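Local structure of transcriptional regulator, TetR family (Agrobacterium tumefaciens, 2G7S) at residues A[14-17]-A[18-22]; A[48-51]-A[52-56]; A[62-65]-A[66-70]; A[89-92]-A[93-97]; A[163-166]-A[167-171]. The protein probably binds DNA as a dimeric transcriptional regulator of the TetR family, its binding perhaps controlled by a small-molecule ligand as in relatives. One frame throughout, in Å; residues are numbered along the deposited sequence.

Interaction 1. Residues A[14-17]-A[18-22]; sequences LQCA and RTLII
Four backbone hydrogen bonds tie Leu14-Ala17 to Arg18-Ile22, each amide donating to the carbonyl four residues earlier, the i to i+4 pattern of the alpha-helix. They lie in the second half of helix 6-24, the first helix of the TetR-type DNA-binding domain. The shortest joins Ile21 N to Ala17 O at 2.8 Å; Leu20 N reaches Cys16 O at 2.9 Å, with an N-H...O angle of 162°. Thr19 N donates to Gln15 O at 3.0 Å, while the hydroxyl of Thr19 is bonded to His101.

The polar end of Arg18 finds its partners outside this turn. Its CG stands opposite the backbone N (chi1 -170°), and the chain, bent at chi3, leads the guanidinium away to helix 52-77, where NH1 makes a salt bridge with Glu66 and NH2 probably a hydrogen bond with Gln62. An arginine suits the place because it can serve two acceptors on another helix at once.

Residues facing the domain interior are small or apolar. Ala17 is buried against Leu55 and Leu59, its short side chain allowing helix 52-77 to come close. Cys16, also buried, rests on Ile34, Val37 and Val38 of helix 31-38. One turn on, Leu20 extends the same apolar strip: its CD1 methyl touches Cys16 SG at 3.8 Å, and its CG sits 3.3 Å from Cys16 O.

Interaction 2. Residues A[48-51]-A[52-56]; sequences HFPS and KSDLV
The Phe49 ring lies against Leu55, the two side chains crossing at about a right angle. Leu55 CG sits over one face, 4.1 Å from the ring centroid and 19° off the normal, a CH-pi contact displaced toward the rim. At the edge of the same ring, in its plane, comes Asp54 OD2, 3.6 Å from Phe49 CD1; the carboxylate and ring planes are turned 42° apart. An electron-rich oxygen meets the slightly positive C-H rim here, while the aliphatic branch takes the face. Asp54 OD2 also lies 3.2 Å from Pro50 CD and accepts a hydrogen bond from a water at 2.7 Å. The same water also donates to His48 O, linking the end of the preceding helix to the start of the next. Asp54 OD1 has a salt bridge with Lys58.

Ser51 reaches its hydroxyl forward to the first turn of the helix. With chi1 at 65°, OG stands between the backbone N and the carbonyl carbon, where it accepts from Asp54 N at 3.0 Å. Serine is well suited to this task, its short side chain supplying an acceptor for an amide that has no earlier helical carbonyl. Ser51 O then begins the regular pattern, accepting from Leu55 N at 3.0 Å. Lys52 instead extends away to the carbonyls of Tyr26 and Phe29.

Ser51 is thus the N-cap of helix 52-77, and the buried Phe49-Leu55 pair packs the short connection from helix 42-48, the presumed recognition helix of the TetR helix-turn-helix domain, against the first turn of helix 52-77.

Interaction 3. Residues A[62-65]-A[66-70]; sequences QYRQ and EAEAG
Arg64 O receives two backbone amides: Glu68 N at 2.8 Å along an almost straight bond (N-H...O 173°), and Ala67 N, also at 2.8 Å but weakly, at 117°. Ala67 N gives its better bond to Tyr63 O, so its hydrogen is shared between two carbonyls. Glu66 N donates to Gln62 O at 3.0 Å and Ala69 N to Gln65 O.

Beside these bonds, the Gln62 and Glu66 side chains run alongside each other and point the same way, amide and carboxylate planes 20° apart. Glu66 OE2 touches Gln62 CG at 3.4 Å. Both chains are extended, and both reach toward Arg18 of helix 6-24. Both segments belong to the long helix 52-77, which in TetR-family proteins connects the DNA-binding domain to the regulatory core.

Tyr63 is buried toward Arg18 and helix 105-110, where an aromatic ring can fill the interface. Arg64 leans on Ala126 and His127 of helix 118-144. Its NH2 stands 4.2 Å from Glu68 OE2, which lies well out of the guanidinium plane, so any attraction is probably one of charge alone, with no N-H aimed at the oxygen.

Interaction 4. Residues A[89-92]-A[93-97]; sequences IGYW and EGCIA
Cys95 SG lies over one face of the Tyr91 ring, 3.9 Å from its centroid and 26° off the normal, a sulfur-aromatic contact. The sulfur is displaced toward the rim on the hydroxyl side and comes within 3.6 Å of Tyr91 CZ. A second aromatic group adjoins the cysteine: Trp92 CE3 touches Cys95 CB at 3.7 Å, the indole meeting it obliquely. Cysteine suits the place beside both rings because it is small and its sulfur polarisable.

Torsions set up this meeting. With CG opposite its own amide nitrogen (chi1 159°), Tyr91 projects outward from the helix and presents one ring face to Cys95 SG, which is swung to the N-terminal side (chi1 -74°) to meet it. The two aromatic groups also touch, Tyr91 CE2 standing 3.7 Å above the plane of Trp92. Beneath them the backbone fixes the spacing, with Cys95 N bonded to Tyr91 O at 3.0 Å and Ile96 N to Trp92 O at 2.9 Å.

Around the helix, Ile89 CG2 lies against the Glu93 carboxylate in van der Waals contact, 4.0 Å from OE2, while Glu93 OE1 makes a salt bridge with Arg186 of helix 180-192. The buried Ile89 also rests on that helix, while Trp92 meets Tyr88 edge-to-face and reaches Met169 of helix 154-173. Helix 81-98 thereby packs against both helices in the all-helical C-terminal domain of the TetR family.

Interaction 5. Residues A[163-166]-A[167-171]; sequences ATVH and GAMLS
Ala163 O accepts from Gly167 N at 2.8 Å, opening a run of i to i+4 backbone bonds within helix 154-173. Thr164 O follows with Ala168 N at 2.7 Å, and the Ala168 methyl lies close by, 3.2 Å from the same oxygen. The Thr164 hydroxyl bonds back to Ile160 O, which satisfies a polar group in a buried place; the residue also packs on Thr164 of the second subunit.

Val165 pairs its carbonyl with Met169 N and its side chain with the same residue: CG1, placed opposite the backbone N (chi1 163°), meets the terminal methyl CE at 3.8 Å. Met169 is a selenomethionine, its extended, unbranched chain crossing the valine side chain at a slant.

His166 meets the same chain one atom further back, at the selenium, the two side chains running side by side in the same direction with CD2 4.2 Å from SE. The approach to the imidazole is oblique. His166 O closes the turn with Leu170 N at 3.2 Å, and its ring meets Phe128, while the side chain also packs on Leu170 of the second subunit.

Ala163 packs on Ile184 of the second subunit and Ala168 on Phe181 and Ile184 of its own chain; helix 154-173 lies in the dimer interface, as in other TetR-family regulators.

How the interactions relate
Interactions 1 and 2 belong to the DNA-binding end, their centres 13 Å apart, and pack directly: Leu14 CG meets Phe49 CZ at 3.7 Å and Ala17 CB meets Leu55 CD2 at 3.8 Å. Helix 52-77 carries both interaction 2 and interaction 3; the latter is also joined to interaction 1, Arg18 NH1 to Glu66 OE1 at 3.0 Å. From there Tyr63 OH touches Trp92 CZ2 at 3.6 Å, reaching interaction 4, and Trp92 packs on Met169 of interaction 5, whose Ala163, Thr164, His166 and Leu170 face the second subunit. Interactions 2 and 5, centres about 29 Å apart, lie on opposite sides of the chain's centre; the contacts between them run from DNA-binding to regulatory domain.

Interaction 1. Residues A[14-17]-A[18-22]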
loop_
_atom_site.group_PDB
_atom_site.type_symbol
_atom_site.label_atom_id
_atom_site.label_comp_id
_atom_site.label_asym_id
_atom_site.label_seq_id
_atom_site.Cartn_x
_atom_site.Cartn_y
_atom_site.Cartn_z
ATOM N N LEU A 14 7.169 -21.776 7.995
ATOM C CA LEU A 14 7.290 -20.641 7.049
ATOM C C LEU A 14 6.071 -20.502 6.137
ATOM O O LEU A 14 5.662 -19.358 5.870
ATOM C CB LEU A 14 8.536 -20.853 6.150
ATOM C CG LEU A 14 9.855 -20.589 6.906
ATOM C CD1 LEU A 14 11.038 -21.046 6.042
ATOM C CD2 LEU A 14 10.049 -19.117 7.331
ATOM N N GLN A 15 5.536 -21.638 5.635
ATOM C CA GLN A 15 4.311 -21.627 4.797
ATOM C C GLN A 15 3.215 -20.864 5.579
ATOM O O GLN A 15 2.636 -19.843 5.138
ATOM C CB GLN A 15 3.887 -23.078 4.488
ATOM C CG GLN A 15 2.630 -23.173 3.625
ATOM C CD GLN A 15 2.323 -24.549 3.074
ATOM O OE1 GLN A 15 3.213 -25.315 2.718
ATOM N NE2 GLN A 15 1.039 -24.856 2.970
ATOM N N CYS A 16 2.937 -21.348 6.769
ATOM C CA CYS A 16 1.862 -20.794 7.614
ATOM C C CYS A 16 2.074 -19.302 7.862
ATOM O O CYS A 16 1.175 -18.484 7.658
ATOM C CB CYS A 16 1.808 -21.572 8.959
ATOM S SG CYS A 16 0.694 -20.815 10.125
ATOM N N ALA A 17 3.284 -18.937 8.275
ATOM C CA ALA A 17 3.557 -17.535 8.574
ATOM C C ALA A 17 3.381 -16.675 7.300
ATOM O O ALA A 17 2.904 -15.526 7.381
ATOM C CB ALA A 17 4.946 -17.397 9.091
ATOM N N ARG A 18 3.739 -17.215 6.158
ATOM C CA ARG A 18 3.564 -16.413 4.903
ATOM C C ARG A 18 2.054 -16.149 4.705
ATOM O O ARG A 18 1.649 -15.016 4.384
ATOM C CB ARG A 18 4.143 -17.145 3.719
ATOM C CG ARG A 18 4.139 -16.119 2.570
ATOM C CD ARG A 18 4.559 -16.429 1.230
ATOM N NE ARG A 18 5.793 -17.149 1.168
ATOM C CZ ARG A 18 6.333 -17.547 -0.006
ATOM N NH1 ARG A 18 5.697 -17.237 -1.143
ATOM N NH2 ARG A 18 7.461 -18.275 -0.004
ATOM N N THR A 19 1.214 -17.173 4.847
ATOM C CA THR A 19 -0.204 -16.945 4.631
ATOM C C THR A 19 -0.751 -15.950 5.647
ATOM O O THR A 19 -1.508 -15.046 5.295
ATOM C CB THR A 19 -0.920 -18.307 4.746
ATOM O OG1 THR A 19 -0.391 -19.148 3.725
ATOM C CG2 THR A 19 -2.410 -18.174 4.596
ATOM N N LEU A 20 -0.310 -16.056 6.905
ATOM C CA LEU A 20 -0.821 -15.133 7.933
ATOM C C LEU A 20 -0.353 -13.689 7.671
ATOM O O LEU A 20 -1.098 -12.735 7.887
ATOM C CB LEU A 20 -0.420 -15.559 9.386
ATOM C CG LEU A 20 -0.913 -17.002 9.756
ATOM C CD1 LEU A 20 -0.390 -17.312 11.143
ATOM C CD2 LEU A 20 -2.464 -17.027 9.702
ATOM N N ILE A 21 0.923 -13.528 7.273
ATOM C CA ILE A 21 1.452 -12.201 7.100
ATOM C C ILE A 21 0.758 -11.472 5.919
ATOM O O ILE A 21 0.611 -10.214 5.949
ATOM C CB ILE A 21 2.974 -12.238 6.979
ATOM C CG1 ILE A 21 3.654 -11.104 7.661
ATOM C CG2 ILE A 21 3.415 -12.694 5.623
ATOM C CD1 ILE A 21 5.176 -11.267 7.840
ATOM N N ILE A 22 0.329 -12.233 4.902
ATOM C CA ILE A 22 -0.389 -11.614 3.796
ATOM C C ILE A 22 -1.764 -11.104 4.188
ATOM O O ILE A 22 -2.342 -10.209 3.520
ATOM C CB ILE A 22 -0.366 -12.603 2.586
ATOM C CG1 ILE A 22 1.043 -12.702 2.047
ATOM C CG2 ILE A 22 -1.308 -12.133 1.469
ATOM C CD1 ILE A 22 1.185 -13.928 1.128
#

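Interaction 2. Residues A[48-51]-A[52-56]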
loop_
_atom_site.group_PDB
_atom_site.type_symbol
_atom_site.label_atom_id
_atom_site.label_comp_id
_atom_site.label_asym_id
_atom_site.label_seq_id
_atom_site.Cartn_x
_atom_site.Cartn_y
_atom_site.Cartn_z
ATOM N N HIS A 48 13.295 -23.786 15.753
ATOM C CA HIS A 48 13.493 -23.548 14.322
ATOM C C HIS A 48 13.921 -22.108 13.964
ATOM O O HIS A 48 14.651 -21.906 13.002
ATOM C CB HIS A 48 12.193 -23.894 13.574
ATOM C CG HIS A 48 11.940 -25.357 13.482
ATOM N ND1 HIS A 48 12.665 -26.181 12.649
ATOM C CD2 HIS A 48 11.072 -26.151 14.149
ATOM C CE1 HIS A 48 12.240 -27.428 12.800
ATOM N NE2 HIS A 48 11.279 -27.436 13.711
ATOM N N PHE A 49 13.390 -21.141 14.723
ATOM C CA PHE A 49 13.625 -19.720 14.475
ATOM C C PHE A 49 13.853 -19.045 15.813
ATOM O O PHE A 49 12.893 -19.000 16.597
ATOM C CB PHE A 49 12.401 -19.106 13.776
ATOM C CG PHE A 49 12.146 -19.771 12.460
ATOM C CD1 PHE A 49 12.878 -19.426 11.332
ATOM C CD2 PHE A 49 11.187 -20.791 12.354
ATOM C CE1 PHE A 49 12.702 -20.122 10.131
ATOM C CE2 PHE A 49 11.013 -21.485 11.138
ATOM C CZ PHE A 49 11.739 -21.130 10.067
ATOM N N PRO A 50 15.074 -18.501 16.038
ATOM C CA PRO A 50 15.375 -17.928 17.383
ATOM C C PRO A 50 14.636 -16.657 17.708
ATOM O O PRO A 50 14.701 -16.250 18.873
ATOM C CB PRO A 50 16.831 -17.611 17.303
ATOM C CG PRO A 50 17.157 -17.433 15.896
ATOM C CD PRO A 50 16.247 -18.412 15.140
ATOM N N SER A 51 13.929 -16.032 16.760
ATOM C CA SER A 51 13.099 -14.906 17.081
ATOM C C SER A 51 12.114 -14.763 15.953
ATOM O O SER A 51 12.343 -15.287 14.837
ATOM C CB SER A 51 13.935 -13.643 17.131
ATOM O OG SER A 51 14.455 -13.353 15.828
ATOM N N LYS A 52 11.067 -13.985 16.197
ATOM C CA LYS A 52 10.100 -13.696 15.149
ATOM C C LYS A 52 10.731 -12.877 14.031
ATOM O O LYS A 52 10.410 -13.101 12.830
ATOM C CB LYS A 52 8.904 -12.967 15.774
ATOM C CG LYS A 52 7.850 -12.630 14.731
ATOM C CD LYS A 52 6.677 -11.929 15.469
ATOM C CE LYS A 52 5.581 -11.633 14.478
ATOM N NZ LYS A 52 4.384 -10.966 15.187
ATOM N N SER A 53 11.653 -11.993 14.352
ATOM C CA SER A 53 12.313 -11.223 13.270
ATOM C C SER A 53 13.056 -12.180 12.368
ATOM O O SER A 53 13.062 -11.965 11.135
ATOM C CB SER A 53 13.218 -10.149 13.811
ATOM O OG SER A 53 14.291 -10.664 14.499
ATOM N N ASP A 54 13.750 -13.178 12.959
ATOM C CA ASP A 54 14.433 -14.104 12.095
ATOM C C ASP A 54 13.465 -14.952 11.237
ATOM O O ASP A 54 13.716 -15.176 10.031
ATOM C CB ASP A 54 15.250 -15.041 12.955
ATOM C CG ASP A 54 15.995 -16.086 12.100
ATOM O OD1 ASP A 54 16.941 -15.654 11.391
ATOM O OD2 ASP A 54 15.625 -17.263 12.191
ATOM N N LEU A 55 12.355 -15.385 11.836
ATOM C CA LEU A 55 11.371 -16.133 11.059
ATOM C C LEU A 55 10.908 -15.300 9.856
ATOM O O LEU A 55 10.843 -15.788 8.701
ATOM C CB LEU A 55 10.208 -16.422 12.019
ATOM C CG LEU A 55 9.183 -17.393 11.500
ATOM C CD1 LEU A 55 8.346 -17.968 12.742
ATOM C CD2 LEU A 55 8.310 -16.691 10.613
ATOM N N VAL A 56 10.599 -14.033 10.127
ATOM C CA VAL A 56 10.080 -13.200 9.013
ATOM C C VAL A 56 11.203 -12.853 8.000
ATOM O O VAL A 56 10.920 -12.828 6.775
ATOM C CB VAL A 56 9.386 -11.966 9.595
ATOM C CG1 VAL A 56 8.951 -11.013 8.451
ATOM C CG2 VAL A 56 8.155 -12.442 10.413
HETATM O O HOH W 1 16.414 -19.792 11.822
#

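Interaction 3. Residues A[62-65]-A[66-70]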
loop_
_atom_site.group_PDB
_atom_site.type_symbol
_atom_site.label_atom_id
_atom_site.label_comp_id
_atom_site.label_asym_id
_atom_site.label_seq_id
_atom_site.Cartn_x
_atom_site.Cartn_y
_atom_site.Cartn_z
ATOM N N GLN A 62 12.746 -16.132 1.238
ATOM C CA GLN A 62 12.215 -17.236 0.394
ATOM C C GLN A 62 11.191 -16.635 -0.591
ATOM O O GLN A 62 11.103 -17.071 -1.771
ATOM C CB GLN A 62 11.494 -18.235 1.305
ATOM C CG GLN A 62 10.803 -19.413 0.590
ATOM C CD GLN A 62 10.123 -20.260 1.656
ATOM O OE1 GLN A 62 9.040 -19.921 2.181
ATOM N NE2 GLN A 62 10.784 -21.325 2.040
ATOM N N TYR A 63 10.370 -15.692 -0.118
ATOM C CA TYR A 63 9.334 -15.090 -1.001
ATOM C C TYR A 63 10.067 -14.365 -2.173
ATOM O O TYR A 63 9.637 -14.440 -3.332
ATOM C CB TYR A 63 8.532 -14.037 -0.185
ATOM C CG TYR A 63 7.706 -13.189 -1.100
ATOM C CD1 TYR A 63 6.452 -13.663 -1.564
ATOM C CD2 TYR A 63 8.141 -11.899 -1.481
ATOM C CE1 TYR A 63 5.677 -12.867 -2.408
ATOM C CE2 TYR A 63 7.313 -11.063 -2.307
ATOM C CZ TYR A 63 6.117 -11.579 -2.773
ATOM O OH TYR A 63 5.278 -10.845 -3.635
ATOM N N ARG A 64 11.131 -13.636 -1.870
ATOM C CA ARG A 64 11.832 -12.921 -2.921
ATOM C C ARG A 64 12.441 -13.947 -3.882
ATOM O O ARG A 64 12.296 -13.810 -5.106
ATOM C CB ARG A 64 12.890 -12.034 -2.344
ATOM C CG ARG A 64 12.266 -10.863 -1.606
ATOM C CD ARG A 64 13.412 -10.083 -0.941
ATOM N NE ARG A 64 14.261 -9.509 -1.984
ATOM C CZ ARG A 64 15.547 -9.184 -1.823
ATOM N NH1 ARG A 64 16.189 -9.354 -0.647
ATOM N NH2 ARG A 64 16.223 -8.688 -2.867
ATOM N N GLN A 65 13.074 -14.991 -3.354
ATOM C CA GLN A 65 13.709 -16.018 -4.241
ATOM C C GLN A 65 12.657 -16.523 -5.229
ATOM O O GLN A 65 12.908 -16.560 -6.486
ATOM C CB GLN A 65 14.312 -17.190 -3.397
ATOM C CG GLN A 65 15.626 -16.923 -2.708
ATOM C CD GLN A 65 16.121 -18.160 -1.952
ATOM O OE1 GLN A 65 15.349 -18.825 -1.217
ATOM N NE2 GLN A 65 17.406 -18.461 -2.101
ATOM N N GLU A 66 11.455 -16.824 -4.738
ATOM C CA GLU A 66 10.390 -17.313 -5.579
ATOM C C GLU A 66 9.934 -16.216 -6.530
ATOM O O GLU A 66 9.584 -16.499 -7.693
ATOM C CB GLU A 66 9.224 -17.768 -4.705
ATOM C CG GLU A 66 9.556 -19.042 -3.946
ATOM C CD GLU A 66 8.431 -19.354 -2.933
ATOM O OE1 GLU A 66 7.283 -18.844 -3.047
ATOM O OE2 GLU A 66 8.710 -20.116 -2.015
ATOM N N ALA A 67 9.918 -14.964 -6.084
ATOM C CA ALA A 67 9.360 -13.896 -6.930
ATOM C C ALA A 67 10.290 -13.672 -8.063
ATOM O O ALA A 67 9.847 -13.515 -9.205
ATOM C CB ALA A 67 9.159 -12.610 -6.140
ATOM N N GLU A 68 11.584 -13.668 -7.769
ATOM C CA GLU A 68 12.601 -13.491 -8.785
ATOM C C GLU A 68 12.631 -14.647 -9.760
ATOM O O GLU A 68 12.760 -14.414 -10.975
ATOM C CB GLU A 68 13.972 -13.326 -8.196
ATOM C CG GLU A 68 14.031 -12.033 -7.389
ATOM C CD GLU A 68 15.455 -11.567 -7.102
ATOM O OE1 GLU A 68 16.139 -11.163 -8.087
ATOM O OE2 GLU A 68 15.880 -11.575 -5.905
ATOM N N ALA A 69 12.438 -15.882 -9.267
ATOM C CA ALA A 69 12.406 -17.048 -10.149
ATOM C C ALA A 69 11.199 -16.965 -11.079
ATOM O O ALA A 69 11.280 -17.307 -12.281
ATOM C CB ALA A 69 12.313 -18.353 -9.298
ATOM N N GLY A 70 10.072 -16.462 -10.606
ATOM C CA GLY A 70 8.861 -16.377 -11.469
ATOM C C GLY A 70 8.966 -15.314 -12.547
ATOM O O GLY A 70 8.623 -15.592 -13.704
#

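Interaction 4. Residues A[89-92]-A[93-97]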
loop_
_atom_site.group_PDB
_atom_site.type_symbol
_atom_site.label_atom_id
_atom_site.label_comp_id
_atom_site.label_asym_id
_atom_site.label_seq_id
_atom_site.Cartn_x
_atom_site.Cartn_y
_atom_site.Cartn_z
ATOM N N ILE A 89 1.416 -8.738 -15.109
ATOM C CA ILE A 89 0.105 -8.301 -14.678
ATOM C C ILE A 89 -0.831 -9.500 -14.517
ATOM O O ILE A 89 -1.626 -9.571 -13.564
ATOM C CB ILE A 89 -0.478 -7.250 -15.641
ATOM C CG1 ILE A 89 0.333 -5.956 -15.500
ATOM C CG2 ILE A 89 -2.017 -6.995 -15.419
ATOM C CD1 ILE A 89 -0.135 -4.875 -16.427
ATOM N N GLY A 90 -0.773 -10.414 -15.487
ATOM C CA GLY A 90 -1.636 -11.619 -15.423
ATOM C C GLY A 90 -1.320 -12.508 -14.240
ATOM O O GLY A 90 -2.244 -13.108 -13.618
ATOM N N TYR A 91 -0.041 -12.585 -13.893
ATOM C CA TYR A 91 0.371 -13.391 -12.737
ATOM C C TYR A 91 -0.314 -12.829 -11.492
ATOM O O TYR A 91 -0.907 -13.578 -10.713
ATOM C CB TYR A 91 1.891 -13.287 -12.594
ATOM C CG TYR A 91 2.367 -13.643 -11.202
ATOM C CD1 TYR A 91 2.355 -14.983 -10.738
ATOM C CD2 TYR A 91 2.744 -12.641 -10.323
ATOM C CE1 TYR A 91 2.791 -15.258 -9.424
ATOM C CE2 TYR A 91 3.162 -12.931 -9.043
ATOM C CZ TYR A 91 3.189 -14.207 -8.617
ATOM O OH TYR A 91 3.622 -14.383 -7.248
ATOM N N TRP A 92 -0.293 -11.519 -11.298
ATOM C CA TRP A 92 -0.921 -10.953 -10.075
ATOM C C TRP A 92 -2.462 -11.101 -10.122
ATOM O O TRP A 92 -3.086 -11.359 -9.100
ATOM C CB TRP A 92 -0.515 -9.495 -9.864
ATOM C CG TRP A 92 0.727 -9.459 -9.110
ATOM C CD1 TRP A 92 1.968 -8.960 -9.522
ATOM C CD2 TRP A 92 0.917 -9.936 -7.763
ATOM N NE1 TRP A 92 2.898 -9.142 -8.492
ATOM C CE2 TRP A 92 2.278 -9.744 -7.418
ATOM C CE3 TRP A 92 0.048 -10.493 -6.817
ATOM C CZ2 TRP A 92 2.793 -10.094 -6.160
ATOM C CZ3 TRP A 92 0.572 -10.874 -5.577
ATOM C CH2 TRP A 92 1.957 -10.693 -5.294
ATOM N N GLU A 93 -3.053 -10.952 -11.310
ATOM C CA GLU A 93 -4.493 -11.205 -11.398
ATOM C C GLU A 93 -4.838 -12.603 -10.999
ATOM O O GLU A 93 -5.864 -12.841 -10.275
ATOM C CB GLU A 93 -4.995 -10.969 -12.824
ATOM C CG GLU A 93 -4.959 -9.514 -13.153
ATOM C CD GLU A 93 -5.324 -9.188 -14.619
ATOM O OE1 GLU A 93 -5.138 -10.073 -15.489
ATOM O OE2 GLU A 93 -5.816 -8.075 -14.862
ATOM N N GLY A 94 -4.031 -13.574 -11.405
ATOM C CA GLY A 94 -4.307 -14.960 -10.958
ATOM C C GLY A 94 -4.146 -15.134 -9.448
ATOM O O GLY A 94 -4.872 -15.923 -8.823
ATOM N N CYS A 95 -3.146 -14.495 -8.873
ATOM C CA CYS A 95 -2.966 -14.583 -7.396
ATOM C C CYS A 95 -4.157 -13.972 -6.684
ATOM O O CYS A 95 -4.616 -14.484 -5.618
ATOM C CB CYS A 95 -1.731 -13.745 -6.986
ATOM S SG CYS A 95 -0.148 -14.591 -7.465
ATOM N N ILE A 96 -4.612 -12.806 -7.154
ATOM C CA ILE A 96 -5.793 -12.187 -6.489
ATOM C C ILE A 96 -7.064 -13.068 -6.679
ATOM O O ILE A 96 -7.863 -13.200 -5.728
ATOM C CB ILE A 96 -5.980 -10.772 -7.032
ATOM C CG1 ILE A 96 -4.804 -9.911 -6.589
ATOM C CG2 ILE A 96 -7.359 -10.178 -6.632
ATOM C CD1 ILE A 96 -4.663 -8.548 -7.350
ATOM N N ALA A 97 -7.188 -13.707 -7.845
ATOM C CA ALA A 97 -8.313 -14.667 -8.049
ATOM C C ALA A 97 -8.259 -15.825 -7.107
ATOM O O ALA A 97 -9.319 -16.218 -6.567
ATOM C CB ALA A 97 -8.252 -15.227 -9.507
#

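Interaction 5. Residues A[163-166]-A[167-171]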
loop_
_atom_site.group_PDB
_atom_site.type_symbol
_atom_site.label_atom_id
_atom_site.label_comp_id
_atom_site.label_asym_id
_atom_site.label_seq_id
_atom_site.Cartn_x
_atom_site.Cartn_y
_atom_site.Cartn_z
ATOM N N ALA A 163 4.659 1.223 -8.506
ATOM C CA ALA A 163 3.774 1.896 -7.573
ATOM C C ALA A 163 2.308 1.638 -7.974
ATOM O O ALA A 163 1.413 1.504 -7.123
ATOM C CB ALA A 163 4.062 3.380 -7.534
ATOM N N THR A 164 2.038 1.639 -9.279
ATOM C CA THR A 164 0.654 1.386 -9.759
ATOM C C THR A 164 0.229 -0.020 -9.385
ATOM O O THR A 164 -0.917 -0.210 -8.942
ATOM C CB THR A 164 0.589 1.600 -11.283
ATOM O OG1 THR A 164 1.056 2.971 -11.565
ATOM C CG2 THR A 164 -0.826 1.480 -11.748
ATOM N N VAL A 165 1.106 -1.011 -9.540
ATOM C CA VAL A 165 0.809 -2.398 -9.151
ATOM C C VAL A 165 0.505 -2.451 -7.644
ATOM O O VAL A 165 -0.482 -3.103 -7.248
ATOM C CB VAL A 165 2.009 -3.308 -9.558
ATOM C CG1 VAL A 165 2.003 -4.617 -8.874
ATOM C CG2 VAL A 165 2.047 -3.494 -11.112
ATOM N N HIS A 166 1.392 -1.847 -6.831
ATOM C CA HIS A 166 1.163 -1.945 -5.394
ATOM C C HIS A 166 -0.119 -1.180 -4.993
ATOM O O HIS A 166 -0.879 -1.655 -4.110
ATOM C CB HIS A 166 2.345 -1.375 -4.678
ATOM C CG HIS A 166 3.557 -2.223 -4.834
ATOM N ND1 HIS A 166 4.831 -1.723 -4.643
ATOM C CD2 HIS A 166 3.702 -3.540 -5.130
ATOM C CE1 HIS A 166 5.723 -2.715 -4.820
ATOM N NE2 HIS A 166 5.062 -3.832 -5.129
ATOM N N GLY A 167 -0.394 -0.050 -5.654
ATOM C CA GLY A 167 -1.591 0.681 -5.319
ATOM C C GLY A 167 -2.815 -0.088 -5.814
ATOM O O GLY A 167 -3.914 0.052 -5.216
ATOM N N ALA A 168 -2.711 -0.798 -6.945
ATOM C CA ALA A 168 -3.849 -1.551 -7.478
ATOM C C ALA A 168 -4.175 -2.764 -6.587
ATOM O O ALA A 168 -5.361 -3.084 -6.400
ATOM C CB ALA A 168 -3.519 -2.007 -8.900
HETATM N N MSE A 169 -3.139 -3.454 -6.060
HETATM C CA MSE A 169 -3.363 -4.518 -5.099
HETATM C C MSE A 169 -4.168 -3.947 -3.915
HETATM O O MSE A 169 -5.046 -4.663 -3.313
HETATM C CB MSE A 169 -1.962 -5.044 -4.506
HETATM C CG MSE A 169 -1.219 -5.881 -5.373
HETATM SE SE MSE A 169 0.464 -6.054 -4.288
HETATM C CE MSE A 169 1.326 -7.035 -6.058
ATOM N N LEU A 170 -3.805 -2.749 -3.482
ATOM C CA LEU A 170 -4.431 -2.155 -2.322
ATOM C C LEU A 170 -5.891 -1.849 -2.632
ATOM O O LEU A 170 -6.803 -2.154 -1.842
ATOM C CB LEU A 170 -3.688 -0.848 -1.958
ATOM C CG LEU A 170 -4.106 -0.248 -0.641
ATOM C CD1 LEU A 170 -3.641 -1.135 0.523
ATOM C CD2 LEU A 170 -3.546 1.156 -0.492
ATOM N N SER A 171 -6.169 -1.239 -3.809
ATOM C CA SER A 171 -7.588 -0.961 -4.163
ATOM C C SER A 171 -8.386 -2.249 -4.298
ATOM O O SER A 171 -9.546 -2.265 -3.885
ATOM C CB SER A 171 -7.714 -0.119 -5.445
ATOM O OG SER A 171 -7.358 1.237 -5.096
#